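Local coordinates for flagellar biosynthesis protein FlaG (PDB 6JSX), which probably takes part in building the flagellum of Helicobacter pylori, though its exact role is not established, at residues I25-N30 / L36-K41. Numbering follows the deposited sequence.
Sequences INFSYN and LVVSVK
Asn26 and Ser39 are joined by a pair of backbone hydrogen bonds, Asn26 N to Ser39 O at 2.9 Å and Ser39 N to Asn26 O at 2.8 Å, the second lying in the plane of its carbonyl. Further along, Val37 N meets Ser28 O almost head-on, with an N-H...O angle of 174°, whereas the return bond from Ser28 N to Val37 O is bent and weak. Between these pairs, CA of Val38 makes a C-H...O contact with Asn26 O. The strands, antiparallel at 152°, form a beta hairpin and the first two members of a three-stranded antiparallel sheet; strand 47-53 flanks 35-41 on its other edge.

Mostly apolar side chains line the face that carries Phe27, Val38 and Leu36. Phe27, whose chi1 of -65° sets its ring anti to its own carbonyl carbon, brings CE2 to 4.0 Å from Val38 CB, while Leu36 CD1 meets the ring edge at CD2. One side of the ring thus serves both neighbours, so a long apolar edge suits this place; Leu14 of helix 4-21 also packs against Phe27. Ile25 lies alongside Val38 and Val40, its CG2 4.0 Å from Val38 CG2 and its CG1 equally close to Val40 CG1. Branched at CB, these three suit extended backbone, and they also meet the second subunit, where Val40 packs on its counterpart.

The other face carries polar Asn26, Ser28 and Ser39, along with Val37. A water lies within hydrogen-bonding distance of Asn26 OD1, both serine OG atoms and Val37 O, but cannot donate to every acceptor around it. The short serines suit this place because their hydroxyls can donate or accept.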
ATOM      1  N   ILE A  25       3.975   5.256  -7.183  1.00 72.14           N
ATOM      2  CA  ILE A  25       4.089   3.973  -6.492  1.00 54.73           C
ATOM      3  C   ILE A  25       3.625   2.886  -7.430  1.00 50.45           C
ATOM      4  O   ILE A  25       2.533   2.972  -7.977  1.00 56.25           O
ATOM      5  CB  ILE A  25       3.230   3.912  -5.217  1.00 51.14           C
ATOM      6  CG1 ILE A  25       3.546   5.107  -4.300  1.00 45.99           C
ATOM      7  CG2 ILE A  25       3.434   2.577  -4.518  1.00 43.65           C
ATOM      8  CD1 ILE A  25       3.069   4.983  -2.873  1.00 42.32           C
ATOM      9  N   ASN A  26       4.456   1.869  -7.634  1.00 54.86           N
ATOM     10  CA  ASN A  26       4.121   0.812  -8.586  1.00 62.04           C
ATOM     11  C   ASN A  26       3.957  -0.586  -7.987  1.00 58.14           C
ATOM     12  O   ASN A  26       4.696  -0.993  -7.097  1.00 51.03           O
ATOM     13  CB  ASN A  26       5.133   0.771  -9.734  1.00 70.01           C
ATOM     14  CG  ASN A  26       4.685  -0.137 -10.860  1.00 78.59           C
ATOM     15  OD1 ASN A  26       5.203  -1.244 -11.023  1.00 73.13           O
ATOM     16  ND2 ASN A  26       3.694   0.318 -11.634  1.00 84.24           N
ATOM     17  N   PHE A  27       2.985  -1.325  -8.498  1.00 59.87           N
ATOM     18  CA  PHE A  27       2.750  -2.683  -8.038  1.00 54.21           C
ATOM     19  C   PHE A  27       2.862  -3.614  -9.218  1.00 56.11           C
ATOM     20  O   PHE A  27       2.589  -3.224 -10.353  1.00 57.82           O
ATOM     21  CB  PHE A  27       1.358  -2.801  -7.403  1.00 51.46           C
ATOM     22  CG  PHE A  27       1.204  -1.983  -6.145  1.00 57.99           C
ATOM     23  CD1 PHE A  27       0.821  -0.640  -6.213  1.00 56.87           C
ATOM     24  CD2 PHE A  27       1.467  -2.547  -4.892  1.00 52.95           C
ATOM     25  CE1 PHE A  27       0.694   0.131  -5.056  1.00 54.49           C
ATOM     26  CE2 PHE A  27       1.339  -1.782  -3.724  1.00 49.79           C
ATOM     27  CZ  PHE A  27       0.949  -0.435  -3.811  1.00 51.53           C
ATOM     28  N   SER A  28       3.288  -4.841  -8.951  1.00 61.26           N
ATOM     29  CA  SER A  28       3.283  -5.888  -9.967  1.00 67.83           C
ATOM     30  C   SER A  28       3.477  -7.237  -9.316  1.00 62.81           C
ATOM     31  O   SER A  28       4.007  -7.324  -8.209  1.00 58.07           O
ATOM     32  CB  SER A  28       4.401  -5.671 -10.966  1.00 54.82           C
ATOM     33  OG  SER A  28       5.607  -5.607 -10.262  1.00 54.98           O
ATOM     34  N   TYR A  29       3.045  -8.287 -10.006  1.00 59.06           N
ATOM     35  CA  TYR A  29       3.394  -9.628  -9.582  1.00 60.82           C
ATOM     36  C   TYR A  29       4.684 -10.059 -10.263  1.00 64.14           C
ATOM     37  O   TYR A  29       4.772 -10.057 -11.493  1.00 70.72           O
ATOM     38  CB  TYR A  29       2.290 -10.623  -9.918  1.00 57.36           C
ATOM     39  CG  TYR A  29       2.577 -12.033  -9.426  1.00 69.18           C
ATOM     40  CD1 TYR A  29       2.426 -12.360  -8.083  1.00 73.00           C
ATOM     41  CD2 TYR A  29       2.997 -13.035 -10.299  1.00 63.23           C
ATOM     42  CE1 TYR A  29       2.684 -13.632  -7.617  1.00 60.61           C
ATOM     43  CE2 TYR A  29       3.245 -14.320  -9.844  1.00 67.07           C
ATOM     44  CZ  TYR A  29       3.083 -14.617  -8.498  1.00 69.97           C
ATOM     45  OH  TYR A  29       3.326 -15.897  -8.024  1.00 70.16           O
ATOM     46  N   ASN A  30       5.691 -10.416  -9.474  1.00 59.53           N
ATOM     47  CA  ASN A  30       6.863 -11.069 -10.040  1.00 64.40           C
ATOM     48  C   ASN A  30       6.689 -12.591 -10.015  1.00 68.43           C
ATOM     49  O   ASN A  30       6.482 -13.190  -8.950  1.00 64.33           O
ATOM     50  CB  ASN A  30       8.127 -10.651  -9.293  1.00 64.25           C
ATOM     51  CG  ASN A  30       9.390 -10.999 -10.044  1.00 76.24           C
ATOM     52  OD1 ASN A  30       9.526 -12.108 -10.566  1.00 72.56           O
ATOM     53  ND2 ASN A  30      10.321 -10.048 -10.114  1.00 65.94           N
ATOM     54  N   LEU A  36       4.462 -10.201  -4.420  1.00 55.14           N
ATOM     55  CA  LEU A  36       4.030  -8.889  -4.839  1.00 57.47           C
ATOM     56  C   LEU A  36       5.231  -7.930  -4.712  1.00 67.55           C
ATOM     57  O   LEU A  36       5.964  -7.945  -3.713  1.00 53.34           O
ATOM     58  CB  LEU A  36       2.852  -8.422  -3.975  1.00 58.53           C
ATOM     59  CG  LEU A  36       1.675  -7.530  -4.442  1.00 64.23           C
ATOM     60  CD1 LEU A  36       1.497  -6.415  -3.440  1.00 47.49           C
ATOM     61  CD2 LEU A  36       1.763  -6.959  -5.860  1.00 49.23           C
ATOM     62  N   VAL A  37       5.449  -7.108  -5.733  1.00 61.25           N
ATOM     63  CA  VAL A  37       6.507  -6.115  -5.650  1.00 57.23           C
ATOM     64  C   VAL A  37       6.005  -4.671  -5.774  1.00 57.49           C
ATOM     65  O   VAL A  37       5.396  -4.280  -6.770  1.00 60.71           O
ATOM     66  CB  VAL A  37       7.659  -6.400  -6.637  1.00 66.25           C
ATOM     67  CG1 VAL A  37       8.608  -5.189  -6.715  1.00 54.89           C
ATOM     68  CG2 VAL A  37       8.399  -7.724  -6.242  1.00 57.05           C
ATOM     69  N   VAL A  38       6.242  -3.903  -4.719  1.00 59.73           N
ATOM     70  CA  VAL A  38       5.941  -2.483  -4.702  1.00 66.30           C
ATOM     71  C   VAL A  38       7.240  -1.714  -4.940  1.00 63.70           C
ATOM     72  O   VAL A  38       8.275  -2.027  -4.347  1.00 60.27           O
ATOM     73  CB  VAL A  38       5.266  -2.057  -3.372  1.00 61.17           C
ATOM     74  CG1 VAL A  38       5.757  -2.905  -2.238  1.00 66.02           C
ATOM     75  CG2 VAL A  38       5.513  -0.580  -3.076  1.00 52.15           C
ATOM     76  N   SER A  39       7.201  -0.731  -5.832  1.00 59.79           N
ATOM     77  CA  SER A  39       8.423  -0.008  -6.136  1.00 70.83           C
ATOM     78  C   SER A  39       8.203   1.477  -6.362  1.00 60.31           C
ATOM     79  O   SER A  39       7.260   1.892  -7.039  1.00 61.33           O
ATOM     80  CB  SER A  39       9.162  -0.636  -7.324  1.00 79.21           C
ATOM     81  OG  SER A  39       8.451  -0.427  -8.529  1.00 84.37           O
ATOM     82  N   VAL A  40       9.109   2.258  -5.779  1.00 55.26           N
ATOM     83  CA  VAL A  40       9.134   3.707  -5.894  1.00 59.55           C
ATOM     84  C   VAL A  40      10.544   4.128  -6.320  1.00 60.48           C
ATOM     85  O   VAL A  40      11.509   3.428  -6.029  1.00 61.57           O
ATOM     86  CB  VAL A  40       8.760   4.357  -4.540  1.00 55.72           C
ATOM     87  CG1 VAL A  40       7.348   3.978  -4.149  1.00 53.17           C
ATOM     88  CG2 VAL A  40       9.697   3.898  -3.457  1.00 53.63           C
ATOM     89  N   LYS A  41      10.676   5.243  -7.030  1.00 67.09           N
ATOM     90  CA  LYS A  41      12.013   5.745  -7.370  1.00 71.90           C
ATOM     91  C   LYS A  41      12.481   6.746  -6.320  1.00 70.40           C
ATOM     92  O   LYS A  41      11.698   7.582  -5.858  1.00 77.14           O
ATOM     93  CB  LYS A  41      12.051   6.358  -8.779  1.00 79.40           C
ATOM     94  CG  LYS A  41      11.880   5.332  -9.910  1.00 92.97           C
ATOM     95  CD  LYS A  41      12.197   5.932 -11.279  1.00107.17           C
ATOM     96  CE  LYS A  41      12.281   4.861 -12.369  1.00112.69           C
ATOM     97  NZ  LYS A  41      10.965   4.203 -12.624  1.00112.07           N
TER
HETATM   98  O   HOH W   1       6.728  -2.992  -8.750  1.00 60.46           O